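Local structure of mandelate racemase/muconate lactonizing enzyme family protein (Roseovarius sp. TM1035, 3T9P) at residues Met23-Leu28 against Leu74-Leu79; Asp83-Ile88 against Arg102-Leu107; Ile145-Glu150 against Glu186-Thr191. The protein probably acts as an isomerase or related enzyme of the mandelate racemase/muconate lactonizing enzyme family, within the enolase superfamily, with its substrate not established. All coordinates share one frame; numbering follows the deposited sequence.

Contact 1 of 3, residues Met23-Leu28 against Leu74-Leu79; sequences MRIARL and LGTDAL
The guanidinium group of Arg24 lies over the backbone of the 74-79 loop. One face covers the peptide joining Thr76 to Asp77, with Asp77 N 3.5 Å from the Arg24 plane and over its centre, and Thr76 C set nearer the rim. At the edge, Arg24 NE donates to Gly75 O (3.1 Å, 161° at the hydrogen), aided by a weak bond from NH2 to the same oxygen. Gly75 O lies in the guanidinium plane, yet the donor stands above the carbonyl plane. Bends at chi2 (-36°) and chi3 fold the arginine back over the loop. Its NH1 passes Asp77 CB, while the Asp77 carboxylate, beyond salt-bridge range, receives no N-H from Arg24 and probably adds only its opposite charge.

Beside the guanidinium the backbones pair. Ile25 N donates to Thr76 O at 2.8 Å, Gly75 N returns a bond to Ile25 O at 2.8 Å, and Ala78 N reaches Met23 O at 2.9 Å. Only Arg24 and Asp77 form a beta bridge, so the loop follows the strand without becoming one. Gly75 turns the loop with a positive phi (82°), which favours glycine. Asp77 OD1 accepts from Leu79 N in an Asx turn, and a water links that oxygen to Met23 N.

Apolar contacts flank the pairing. Ile25 CG1 rests on Ala78 CB (3.8 Å), Met23 CG on Leu79 CD1 (3.8 Å), and Ile25 CG2 on Leu74 CD2 (4.1 Å).

Strand 25-32 runs between strands 37-43 and 382-387 in the antiparallel sheet, and a classic bulge at Ala26 and Arg27 faces Thr42. The loop, lying between helices 58-73 and 82-91, joins this strand to the helical layer, where Ala78 and Leu79 pack on Met114 of helix 98-119.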
ATOM      1  N   MET A  23     -29.472   8.854   9.248  1.00 28.46           N
ATOM      2  CA  MET A  23     -29.368   7.379   9.480  1.00 27.74           C
ATOM      3  C   MET A  23     -27.908   6.879   9.608  1.00 27.30           C
ATOM      4  O   MET A  23     -26.982   7.563   9.141  1.00 24.79           O
ATOM      5  CB  MET A  23     -30.117   6.606   8.388  1.00 29.07           C
ATOM      6  CG  MET A  23     -29.890   7.072   6.989  1.00 30.30           C
ATOM      7  SD  MET A  23     -30.806   6.001   5.811  1.00 31.32           S
ATOM      8  CE  MET A  23     -32.468   6.194   6.357  1.00 42.04           C
ATOM      9  N   ARG A  24     -27.753   5.715  10.207  1.00 24.61           N
ATOM     10  CA  ARG A  24     -26.450   5.229  10.641  1.00 25.32           C
ATOM     11  C   ARG A  24     -26.277   3.896   9.981  1.00 22.98           C
ATOM     12  O   ARG A  24     -27.251   3.179   9.781  1.00 23.36           O
ATOM     13  CB  ARG A  24     -26.416   5.008  12.190  1.00 24.01           C
ATOM     14  CG  ARG A  24     -26.612   6.279  13.142  1.00 27.72           C
ATOM     15  CD  ARG A  24     -26.000   7.623  12.665  1.00 36.10           C
ATOM     16  NE  ARG A  24     -24.648   7.811  13.178  1.00 42.26           N
ATOM     17  CZ  ARG A  24     -23.936   8.955  13.184  1.00 48.59           C
ATOM     18  NH1 ARG A  24     -24.416  10.122  12.681  1.00 47.17           N
ATOM     19  NH2 ARG A  24     -22.690   8.921  13.704  1.00 46.05           N
ATOM     20  N   ILE A  25     -25.022   3.484   9.739  1.00 22.27           N
ATOM     21  CA  ILE A  25     -24.762   2.125   9.219  1.00 19.66           C
ATOM     22  C   ILE A  25     -25.035   1.008  10.286  1.00 20.01           C
ATOM     23  O   ILE A  25     -24.378   0.970  11.353  1.00 20.42           O
ATOM     24  CB  ILE A  25     -23.246   1.964   8.650  1.00 18.75           C
ATOM     25  CG1 ILE A  25     -23.049   3.018   7.595  1.00 19.20           C
ATOM     26  CG2 ILE A  25     -23.022   0.492   8.135  1.00 14.98           C
ATOM     27  CD1 ILE A  25     -21.619   3.272   7.102  1.00 18.31           C
ATOM     28  N   ALA A  26     -25.871   0.050   9.937  1.00 20.20           N
ATOM     29  CA  ALA A  26     -26.165  -1.069  10.817  1.00 20.81           C
ATOM     30  C   ALA A  26     -25.497  -2.397  10.531  1.00 18.98           C
ATOM     31  O   ALA A  26     -25.187  -3.111  11.419  1.00 21.12           O
ATOM     32  CB  ALA A  26     -27.650  -1.268  10.936  1.00 20.99           C
ATOM     33  N   ARG A  27     -25.241  -2.709   9.317  1.00 19.27           N
ATOM     34  CA  ARG A  27     -24.827  -4.008   8.848  1.00 17.31           C
ATOM     35  C   ARG A  27     -24.026  -3.905   7.548  1.00 18.75           C
ATOM     36  O   ARG A  27     -24.300  -3.071   6.706  1.00 17.23           O
ATOM     37  CB  ARG A  27     -26.042  -4.915   8.644  1.00 20.00           C
ATOM     38  CG  ARG A  27     -25.695  -6.325   8.195  1.00 20.00           C
ATOM     39  CD  ARG A  27     -26.868  -7.291   8.222  1.00 20.00           C
ATOM     40  NE  ARG A  27     -27.342  -7.540   9.581  1.00 20.00           N
ATOM     41  CZ  ARG A  27     -28.474  -7.060  10.074  1.00 20.00           C
ATOM     42  NH1 ARG A  27     -29.261  -6.303   9.320  1.00 20.00           N
ATOM     43  NH2 ARG A  27     -28.827  -7.337  11.323  1.00 20.00           N
ATOM     44  N   LEU A  28     -23.010  -4.680   7.452  1.00 17.46           N
ATOM     45  CA  LEU A  28     -22.190  -4.776   6.262  1.00 19.28           C
ATOM     46  C   LEU A  28     -21.931  -6.237   5.968  1.00 18.48           C
ATOM     47  O   LEU A  28     -21.408  -6.903   6.777  1.00 19.66           O
ATOM     48  CB  LEU A  28     -20.878  -3.991   6.391  1.00 17.85           C
ATOM     49  CG  LEU A  28     -20.971  -2.461   6.357  1.00 17.73           C
ATOM     50  CD1 LEU A  28     -19.813  -1.782   6.912  1.00 18.32           C
ATOM     51  CD2 LEU A  28     -21.314  -1.853   5.031  1.00 15.63           C
ATOM     52  N   LEU A  74     -19.388   0.731  11.090  1.00 18.99           N
ATOM     53  CA  LEU A  74     -20.629   0.436  11.872  1.00 21.27           C
ATOM     54  C   LEU A  74     -20.989   1.601  12.812  1.00 21.61           C
ATOM     55  O   LEU A  74     -20.075   2.159  13.493  1.00 20.05           O
ATOM     56  CB  LEU A  74     -20.424  -0.860  12.680  1.00 21.17           C
ATOM     57  CG  LEU A  74     -20.417  -2.070  11.756  1.00 22.95           C
ATOM     58  CD1 LEU A  74     -20.130  -3.304  12.519  1.00 26.25           C
ATOM     59  CD2 LEU A  74     -21.687  -2.317  10.836  1.00 24.19           C
ATOM     60  N   GLY A  75     -22.262   2.028  12.790  1.00 20.45           N
ATOM     61  CA  GLY A  75     -22.769   3.080  13.683  1.00 20.05           C
ATOM     62  C   GLY A  75     -22.455   4.458  13.191  1.00 20.62           C
ATOM     63  O   GLY A  75     -22.820   5.452  13.871  1.00 21.66           O
ATOM     64  N   THR A  76     -21.787   4.599  12.035  1.00 18.23           N
ATOM     65  CA  THR A  76     -21.466   5.945  11.556  1.00 18.42           C
ATOM     66  C   THR A  76     -22.562   6.467  10.589  1.00 19.34           C
ATOM     67  O   THR A  76     -23.381   5.673  10.168  1.00 20.10           O
ATOM     68  CB  THR A  76     -20.035   6.031  10.815  1.00 19.67           C
ATOM     69  OG1 THR A  76     -20.111   5.259   9.621  1.00 16.74           O
ATOM     70  CG2 THR A  76     -18.914   5.511  11.744  1.00 20.78           C
ATOM     71  N   ASP A  77     -22.485   7.751  10.184  1.00 18.95           N
ATOM     72  CA  ASP A  77     -23.468   8.415   9.281  1.00 19.66           C
ATOM     73  C   ASP A  77     -23.449   7.758   7.901  1.00 20.29           C
ATOM     74  O   ASP A  77     -22.417   7.864   7.163  1.00 18.81           O
ATOM     75  CB  ASP A  77     -23.092   9.928   9.224  1.00 20.17           C
ATOM     76  CG  ASP A  77     -24.066  10.771   8.429  1.00 22.94           C
ATOM     77  OD1 ASP A  77     -24.982  10.262   7.698  1.00 22.73           O
ATOM     78  OD2 ASP A  77     -23.894  12.018   8.531  1.00 25.85           O
ATOM     79  N   ALA A  78     -24.583   7.119   7.541  1.00 19.57           N
ATOM     80  CA  ALA A  78     -24.721   6.443   6.225  1.00 20.28           C
ATOM     81  C   ALA A  78     -24.865   7.387   5.065  1.00 20.33           C
ATOM     82  O   ALA A  78     -24.612   6.945   3.905  1.00 19.15           O
ATOM     83  CB  ALA A  78     -25.790   5.324   6.195  1.00 20.36           C
ATOM     84  N   LEU A  79     -25.119   8.694   5.344  1.00 18.00           N
ATOM     85  CA  LEU A  79     -25.404   9.625   4.250  1.00 20.13           C
ATOM     86  C   LEU A  79     -24.343  10.689   4.016  1.00 21.48           C
ATOM     87  O   LEU A  79     -24.451  11.504   3.091  1.00 23.34           O
ATOM     88  CB  LEU A  79     -26.790  10.331   4.510  1.00 21.18           C
ATOM     89  CG  LEU A  79     -27.996   9.339   4.532  1.00 20.79           C
ATOM     90  CD1 LEU A  79     -29.209  10.213   4.894  1.00 25.06           C
ATOM     91  CD2 LEU A  79     -28.139   8.690   3.179  1.00 24.46           C
TER
HETATM   92  O   HOH W   1     -27.564  10.663   8.330  1.00 22.10           O

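Contact 2 of 3, residues Asp83-Ile88 against Arg102-Leu107; sequences DTLDLI and RAMTGL
Ile88 and Met104 meet tip to tip at the tightest point of this helix pair: Met104 CE is 3.4 Å from Ile88 CG2, closer than usual carbon contact. The same methyl also comes within 3.5 Å of Leu85 O. It gets there because Met104 extends with CG anti to its backbone N (chi1 -180°) and then bends at chi3. The other pairs are more relaxed. Leu107 CD2 lies 3.7 Å from Ile88 CD1, and Leu85 CD2 touches Met104 CG at 4.0 Å. No hydrogen bond crosses. The short axes are 11.5 Å apart with directions differing by 152°, so the nearly antiparallel helices meet mainly through side chains, the Met104 methyl alone touching a backbone atom.

All four touching residues are buried, whereas the side of helix 82-91 away from 102-107 is more exposed. There Asp83 is exposed and Asp86 and Leu87 partly so, and they turn to the second subunit, where Asp83 OD1 forms a salt bridge with Arg176 of that other chain.

Around the core, Leu107 packs on Ile69 and Ala73 of helix 58-73 and on strand 25-32, and Ile88 on His72. Helix 287-299 also covers the pair, through His288 on Leu85 and Arg289 on Met104.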
ATOM      1  N   ASP A  83     -15.755  11.896   5.506  1.00 18.14           N
ATOM      2  CA  ASP A  83     -14.884  11.972   6.676  1.00 18.22           C
ATOM      3  C   ASP A  83     -14.605  10.594   7.346  1.00 19.09           C
ATOM      4  O   ASP A  83     -13.478  10.322   7.879  1.00 16.28           O
ATOM      5  CB  ASP A  83     -15.420  13.006   7.730  1.00 18.66           C
ATOM      6  CG  ASP A  83     -14.423  13.129   8.931  1.00 23.66           C
ATOM      7  OD1 ASP A  83     -13.225  13.541   8.664  1.00 26.33           O
ATOM      8  OD2 ASP A  83     -14.757  12.729  10.047  1.00 23.71           O
ATOM      9  N   THR A  84     -15.630   9.702   7.317  1.00 17.54           N
ATOM     10  CA  THR A  84     -15.486   8.356   7.843  1.00 17.86           C
ATOM     11  C   THR A  84     -14.354   7.565   7.122  1.00 17.18           C
ATOM     12  O   THR A  84     -13.613   6.802   7.749  1.00 17.73           O
ATOM     13  CB  THR A  84     -16.773   7.544   7.633  1.00 20.19           C
ATOM     14  OG1 THR A  84     -17.899   8.227   8.240  1.00 19.82           O
ATOM     15  CG2 THR A  84     -16.602   6.182   8.239  1.00 16.16           C
ATOM     16  N   LEU A  85     -14.231   7.749   5.809  1.00 16.09           N
ATOM     17  CA  LEU A  85     -13.198   7.017   5.037  1.00 14.80           C
ATOM     18  C   LEU A  85     -11.810   7.540   5.446  1.00 14.10           C
ATOM     19  O   LEU A  85     -10.888   6.725   5.666  1.00 13.57           O
ATOM     20  CB  LEU A  85     -13.421   7.227   3.535  1.00 12.61           C
ATOM     21  CG  LEU A  85     -14.796   6.866   2.959  1.00 14.84           C
ATOM     22  CD1 LEU A  85     -14.658   7.093   1.432  1.00 19.25           C
ATOM     23  CD2 LEU A  85     -15.183   5.426   3.118  1.00 13.55           C
ATOM     24  N   ASP A  86     -11.694   8.850   5.672  1.00 16.45           N
ATOM     25  CA  ASP A  86     -10.449   9.444   6.296  1.00 17.99           C
ATOM     26  C   ASP A  86     -10.180   8.879   7.685  1.00 17.81           C
ATOM     27  O   ASP A  86      -9.057   8.512   7.942  1.00 16.65           O
ATOM     28  CB  ASP A  86     -10.439  10.971   6.385  1.00 19.46           C
ATOM     29  CG  ASP A  86     -10.574  11.645   5.014  1.00 26.15           C
ATOM     30  OD1 ASP A  86      -9.844  11.232   4.103  1.00 26.91           O
ATOM     31  OD2 ASP A  86     -11.364  12.596   4.846  1.00 23.19           O
ATOM     32  N   LEU A  87     -11.201   8.771   8.549  1.00 16.44           N
ATOM     33  CA  LEU A  87     -11.073   8.170   9.864  1.00 16.21           C
ATOM     34  C   LEU A  87     -10.658   6.733   9.803  1.00 15.43           C
ATOM     35  O   LEU A  87      -9.827   6.278  10.633  1.00 16.03           O
ATOM     36  CB  LEU A  87     -12.342   8.276  10.715  1.00 15.81           C
ATOM     37  CG  LEU A  87     -12.570   9.756  11.135  1.00 23.90           C
ATOM     38  CD1 LEU A  87     -13.986   9.911  11.677  1.00 24.75           C
ATOM     39  CD2 LEU A  87     -11.632  10.202  12.259  1.00 22.31           C
ATOM     40  N   ILE A  88     -11.211   6.001   8.854  1.00 13.36           N
ATOM     41  CA  ILE A  88     -10.770   4.599   8.697  1.00 12.58           C
ATOM     42  C   ILE A  88      -9.251   4.541   8.481  1.00 13.69           C
ATOM     43  O   ILE A  88      -8.523   3.787   9.132  1.00 12.26           O
ATOM     44  CB  ILE A  88     -11.521   3.943   7.524  1.00 11.23           C
ATOM     45  CG1 ILE A  88     -12.968   3.662   8.068  1.00 15.52           C
ATOM     46  CG2 ILE A  88     -10.743   2.633   7.033  1.00 12.79           C
ATOM     47  CD1 ILE A  88     -13.975   3.448   6.886  1.00 15.80           C
ATOM     48  N   ARG A 102      -8.683  -1.354  -1.660  1.00 11.47           N
ATOM     49  CA  ARG A 102      -9.444  -2.319  -2.414  1.00 11.27           C
ATOM     50  C   ARG A 102     -10.677  -2.663  -1.569  1.00 11.48           C
ATOM     51  O   ARG A 102     -11.763  -2.723  -2.080  1.00 13.73           O
ATOM     52  CB  ARG A 102      -8.605  -3.592  -2.612  1.00 20.00           C
ATOM     53  CG  ARG A 102      -7.579  -3.592  -3.755  1.00 20.00           C
ATOM     54  CD  ARG A 102      -6.753  -4.847  -3.818  1.00 20.00           C
ATOM     55  NE  ARG A 102      -5.724  -4.779  -4.827  1.00 20.00           N
ATOM     56  CZ  ARG A 102      -5.767  -5.349  -6.021  1.00 20.00           C
ATOM     57  NH1 ARG A 102      -6.751  -6.154  -6.353  1.00 20.00           N
ATOM     58  NH2 ARG A 102      -4.790  -5.123  -6.861  1.00 20.00           N
ATOM     59  N   ALA A 103     -10.480  -2.826  -0.278  1.00  9.10           N
ATOM     60  CA  ALA A 103     -11.570  -3.114   0.630  1.00 12.02           C
ATOM     61  C   ALA A 103     -12.544  -1.926   0.876  1.00 13.05           C
ATOM     62  O   ALA A 103     -13.746  -2.075   0.833  1.00 12.09           O
ATOM     63  CB  ALA A 103     -11.061  -3.683   1.901  1.00  9.87           C
ATOM     64  N   MET A 104     -11.934  -0.771   1.074  1.00 10.67           N
ATOM     65  CA  MET A 104     -12.679   0.535   1.295  1.00 12.28           C
ATOM     66  C   MET A 104     -13.652   0.817   0.166  1.00 12.57           C
ATOM     67  O   MET A 104     -14.725   1.361   0.395  1.00 14.52           O
ATOM     68  CB  MET A 104     -11.672   1.685   1.453  1.00 12.39           C
ATOM     69  CG  MET A 104     -12.329   3.051   1.681  1.00 14.52           C
ATOM     70  SD  MET A 104     -11.013   4.297   2.096  1.00 15.43           S
ATOM     71  CE  MET A 104     -10.779   3.749   3.795  1.00 13.33           C
ATOM     72  N   THR A 105     -13.274   0.473  -1.053  1.00 13.79           N
ATOM     73  CA  THR A 105     -14.137   0.668  -2.210  1.00 12.22           C
ATOM     74  C   THR A 105     -15.509  -0.000  -1.986  1.00 10.78           C
ATOM     75  O   THR A 105     -16.491   0.544  -2.457  1.00 12.53           O
ATOM     76  CB  THR A 105     -13.481   0.101  -3.501  1.00 13.39           C
ATOM     77  OG1 THR A 105     -12.268   0.827  -3.725  1.00 16.51           O
ATOM     78  CG2 THR A 105     -14.383   0.125  -4.699  1.00 13.63           C
ATOM     79  N   GLY A 106     -15.534  -1.166  -1.352  1.00 10.64           N
ATOM     80  CA  GLY A 106     -16.779  -1.936  -1.173  1.00 12.07           C
ATOM     81  C   GLY A 106     -17.725  -1.130  -0.257  1.00 13.59           C
ATOM     82  O   GLY A 106     -18.951  -1.026  -0.519  1.00 12.20           O
ATOM     83  N   LEU A 107     -17.163  -0.531   0.784  1.00 12.62           N
ATOM     84  CA  LEU A 107     -17.950   0.401   1.643  1.00 15.02           C
ATOM     85  C   LEU A 107     -18.456   1.656   0.876  1.00 15.10           C
ATOM     86  O   LEU A 107     -19.639   1.982   0.897  1.00 12.37           O
ATOM     87  CB  LEU A 107     -17.163   0.865   2.897  1.00 12.84           C
ATOM     88  CG  LEU A 107     -17.889   1.907   3.863  1.00 15.15           C
ATOM     89  CD1 LEU A 107     -19.070   1.266   4.682  1.00 14.17           C
ATOM     90  CD2 LEU A 107     -16.894   2.294   4.919  1.00 13.90           C
TER

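Contact 3 of 3, residues Ile145-Glu150 against Glu186-Thr191; sequences ITPEDE and EAVVPT
Pro147 and Val188 bring the two backbones to a CA-CA separation of 4.6 Å, where the first turn of helix 147-161 meets the middle of helix 184-196. The proline ring carries the contact. Its CG lies 3.9 Å from Val188 CA and 4.0 Å from the Ala187 methyl, CB, while the ring's own CB is 3.7 Å from the Thr191 methyl, CG2. Chi1 of Thr191 (-56°) sets that methyl anti to its own backbone N and leaves the hydroxyl beside the N. From there OG1 donates to Ala187 O at 2.6 Å. Thr191 N, at 2.9 Å, reaches the same oxygen from the other face of the carbonyl plane, so Ala187 O is gripped twice. The helix is kinked at Pro190, whose N makes no bond to the preceding turn.

On the first helix, Thr146 is the N-cap: its OG1 accepts from Asp149 N (3.1 Å, 162° at the hydrogen), and Pro147 follows in the first turn.

These helices follow consecutive parallel strands, 132-139 and 165-169, as on the outside of an enolase-superfamily barrel. No hydrogen bond joins the segments, implying apolar packing: the threonine hydroxyls are spent within their own segments, on an N-cap and a helix carbonyl, and Glu150 and Glu186 pair outside.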
ATOM      1  N   ILE A 145      -1.934 -12.259 -27.889  1.00 25.86           N
ATOM      2  CA  ILE A 145      -2.516 -12.195 -29.202  1.00 21.56           C
ATOM      3  C   ILE A 145      -1.593 -11.662 -30.331  1.00 20.55           C
ATOM      4  O   ILE A 145      -0.794 -10.823 -30.132  1.00 16.49           O
ATOM      5  CB  ILE A 145      -3.794 -11.333 -29.100  1.00 22.99           C
ATOM      6  CG1 ILE A 145      -4.670 -11.505 -30.323  1.00 18.03           C
ATOM      7  CG2 ILE A 145      -3.432  -9.886 -28.744  1.00 20.41           C
ATOM      8  CD1 ILE A 145      -6.079 -11.089 -30.078  1.00 23.92           C
ATOM      9  N   THR A 146      -1.759 -12.186 -31.522  1.00 21.03           N
ATOM     10  CA  THR A 146      -1.008 -11.718 -32.679  1.00 20.78           C
ATOM     11  C   THR A 146      -1.562 -10.399 -33.250  1.00 20.33           C
ATOM     12  O   THR A 146      -2.702 -10.115 -33.094  1.00 19.06           O
ATOM     13  CB  THR A 146      -0.958 -12.747 -33.839  1.00 21.60           C
ATOM     14  OG1 THR A 146      -2.240 -12.902 -34.391  1.00 21.56           O
ATOM     15  CG2 THR A 146      -0.467 -14.107 -33.387  1.00 20.57           C
ATOM     16  N   PRO A 147      -0.740  -9.676 -33.987  1.00 20.88           N
ATOM     17  CA  PRO A 147      -1.175  -8.449 -34.611  1.00 22.30           C
ATOM     18  C   PRO A 147      -2.366  -8.674 -35.512  1.00 22.72           C
ATOM     19  O   PRO A 147      -3.301  -7.942 -35.455  1.00 22.47           O
ATOM     20  CB  PRO A 147       0.042  -8.061 -35.420  1.00 21.62           C
ATOM     21  CG  PRO A 147       1.141  -8.540 -34.605  1.00 21.12           C
ATOM     22  CD  PRO A 147       0.717  -9.778 -33.993  1.00 21.52           C
ATOM     23  N   GLU A 148      -2.327  -9.721 -36.305  1.00 25.28           N
ATOM     24  CA  GLU A 148      -3.404 -10.040 -37.185  1.00 24.83           C
ATOM     25  C   GLU A 148      -4.686 -10.405 -36.499  1.00 23.32           C
ATOM     26  O   GLU A 148      -5.699  -9.973 -36.884  1.00 23.02           O
ATOM     27  CB  GLU A 148      -2.938 -11.055 -38.231  1.00 20.00           C
ATOM     28  CG  GLU A 148      -1.693 -10.566 -39.035  1.00 20.00           C
ATOM     29  CD  GLU A 148      -0.325 -10.679 -38.277  1.00 20.00           C
ATOM     30  OE1 GLU A 148      -0.230 -11.297 -37.221  1.00 20.00           O
ATOM     31  OE2 GLU A 148       0.680 -10.125 -38.773  1.00 20.00           O
ATOM     32  N   ASP A 149      -4.609 -11.211 -35.462  1.00 21.90           N
ATOM     33  CA  ASP A 149      -5.760 -11.528 -34.682  1.00 21.95           C
ATOM     34  C   ASP A 149      -6.359 -10.318 -33.935  1.00 21.00           C
ATOM     35  O   ASP A 149      -7.542 -10.186 -33.855  1.00 22.01           O
ATOM     36  CB  ASP A 149      -5.472 -12.671 -33.734  1.00 21.96           C
ATOM     37  CG  ASP A 149      -5.408 -14.023 -34.447  1.00 28.51           C
ATOM     38  OD1 ASP A 149      -5.700 -14.106 -35.627  1.00 28.20           O
ATOM     39  OD2 ASP A 149      -5.075 -14.993 -33.814  1.00 29.09           O
ATOM     40  N   GLU A 150      -5.524  -9.473 -33.376  1.00 21.03           N
ATOM     41  CA  GLU A 150      -5.983  -8.259 -32.699  1.00 19.30           C
ATOM     42  C   GLU A 150      -6.661  -7.332 -33.704  1.00 20.12           C
ATOM     43  O   GLU A 150      -7.702  -6.852 -33.463  1.00 21.76           O
ATOM     44  CB  GLU A 150      -4.817  -7.544 -32.013  1.00 20.00           C
ATOM     45  CG  GLU A 150      -5.242  -6.440 -31.057  1.00 20.00           C
ATOM     46  CD  GLU A 150      -5.931  -6.979 -29.817  1.00 20.00           C
ATOM     47  OE1 GLU A 150      -5.305  -6.974 -28.737  1.00 20.00           O
ATOM     48  OE2 GLU A 150      -7.099  -7.408 -29.924  1.00 20.00           O
ATOM     49  N   GLU A 186       6.968  -3.903 -32.977  1.00 22.58           N
ATOM     50  CA  GLU A 186       7.270  -3.404 -34.349  1.00 23.05           C
ATOM     51  C   GLU A 186       6.191  -3.766 -35.316  1.00 21.66           C
ATOM     52  O   GLU A 186       5.855  -2.941 -36.176  1.00 23.93           O
ATOM     53  CB  GLU A 186       8.679  -3.855 -34.845  1.00 20.78           C
ATOM     54  CG  GLU A 186       9.777  -3.097 -34.168  1.00 25.99           C
ATOM     55  CD  GLU A 186      10.181  -3.666 -32.764  1.00 31.49           C
ATOM     56  OE1 GLU A 186       9.707  -4.757 -32.346  1.00 34.46           O
ATOM     57  OE2 GLU A 186      11.027  -3.013 -32.117  1.00 38.50           O
ATOM     58  N   ALA A 187       5.568  -4.916 -35.135  1.00 22.46           N
ATOM     59  CA  ALA A 187       4.467  -5.348 -35.945  1.00 21.50           C
ATOM     60  C   ALA A 187       3.079  -4.900 -35.516  1.00 21.76           C
ATOM     61  O   ALA A 187       2.225  -4.555 -36.444  1.00 19.69           O
ATOM     62  CB  ALA A 187       4.480  -6.856 -36.109  1.00 23.27           C
ATOM     63  N   VAL A 188       2.834  -4.917 -34.185  1.00 19.94           N
ATOM     64  CA  VAL A 188       1.451  -4.780 -33.674  1.00 20.03           C
ATOM     65  C   VAL A 188       1.016  -3.298 -33.921  1.00 19.71           C
ATOM     66  O   VAL A 188      -0.158  -3.022 -34.128  1.00 20.12           O
ATOM     67  CB  VAL A 188       1.319  -5.205 -32.149  1.00 20.33           C
ATOM     68  CG1 VAL A 188       1.817  -4.078 -31.228  1.00 18.61           C
ATOM     69  CG2 VAL A 188      -0.047  -5.518 -31.809  1.00 18.54           C
ATOM     70  N   VAL A 189       1.972  -2.383 -33.938  1.00 17.86           N
ATOM     71  CA  VAL A 189       1.646  -0.956 -33.913  1.00 18.77           C
ATOM     72  C   VAL A 189       1.084  -0.602 -35.332  1.00 19.80           C
ATOM     73  O   VAL A 189      -0.124  -0.225 -35.455  1.00 18.72           O
ATOM     74  CB  VAL A 189       2.864  -0.098 -33.507  1.00 17.28           C
ATOM     75  CG1 VAL A 189       2.645   1.422 -33.832  1.00 18.43           C
ATOM     76  CG2 VAL A 189       3.245  -0.265 -32.014  1.00 16.29           C
ATOM     77  N   PRO A 190       1.914  -0.848 -36.401  1.00 19.24           N
ATOM     78  CA  PRO A 190       1.365  -0.536 -37.781  1.00 21.13           C
ATOM     79  C   PRO A 190       0.282  -1.495 -38.227  1.00 21.49           C
ATOM     80  O   PRO A 190      -0.722  -1.078 -38.834  1.00 22.44           O
ATOM     81  CB  PRO A 190       2.640  -0.550 -38.712  1.00 20.95           C
ATOM     82  CG  PRO A 190       3.651  -1.486 -38.042  1.00 20.59           C
ATOM     83  CD  PRO A 190       3.372  -1.076 -36.440  1.00 17.16           C
ATOM     84  N   THR A 191       0.373  -2.762 -37.847  1.00 18.92           N
ATOM     85  CA  THR A 191      -0.690  -3.660 -38.299  1.00 19.54           C
ATOM     86  C   THR A 191      -2.090  -3.328 -37.825  1.00 19.30           C
ATOM     87  O   THR A 191      -3.054  -3.460 -38.591  1.00 18.77           O
ATOM     88  CB  THR A 191      -0.315  -5.193 -37.908  1.00 20.12           C
ATOM     89  OG1 THR A 191       0.945  -5.477 -38.482  1.00 17.52           O
ATOM     90  CG2 THR A 191      -1.346  -6.179 -38.324  1.00 20.73           C
TER

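Following the chain from the N terminus, contact 1 closes first, when the loop 74-79 returns to strand 25-32 after strands 37-43 and 48-52 and helix 58-73; the sheet's fourth strand, 382-387, comes at the chain's end. Contact 2 then closes a much shorter excursion, the turn between helices 82-91 and 98-119. Contact 3 comes last, spanning strand 165-169 between helices 147-161 and 184-196. The three are in series, with no nesting or crossing. Contacts 1 and 2 nevertheless touch, Leu28 CD1 lying 3.8 Å from Leu107 CD1, and together they tie the N-terminal sheet to its helices. Contact 3 joins outer barrel helices, its centre about 42 Å from that of contact 2.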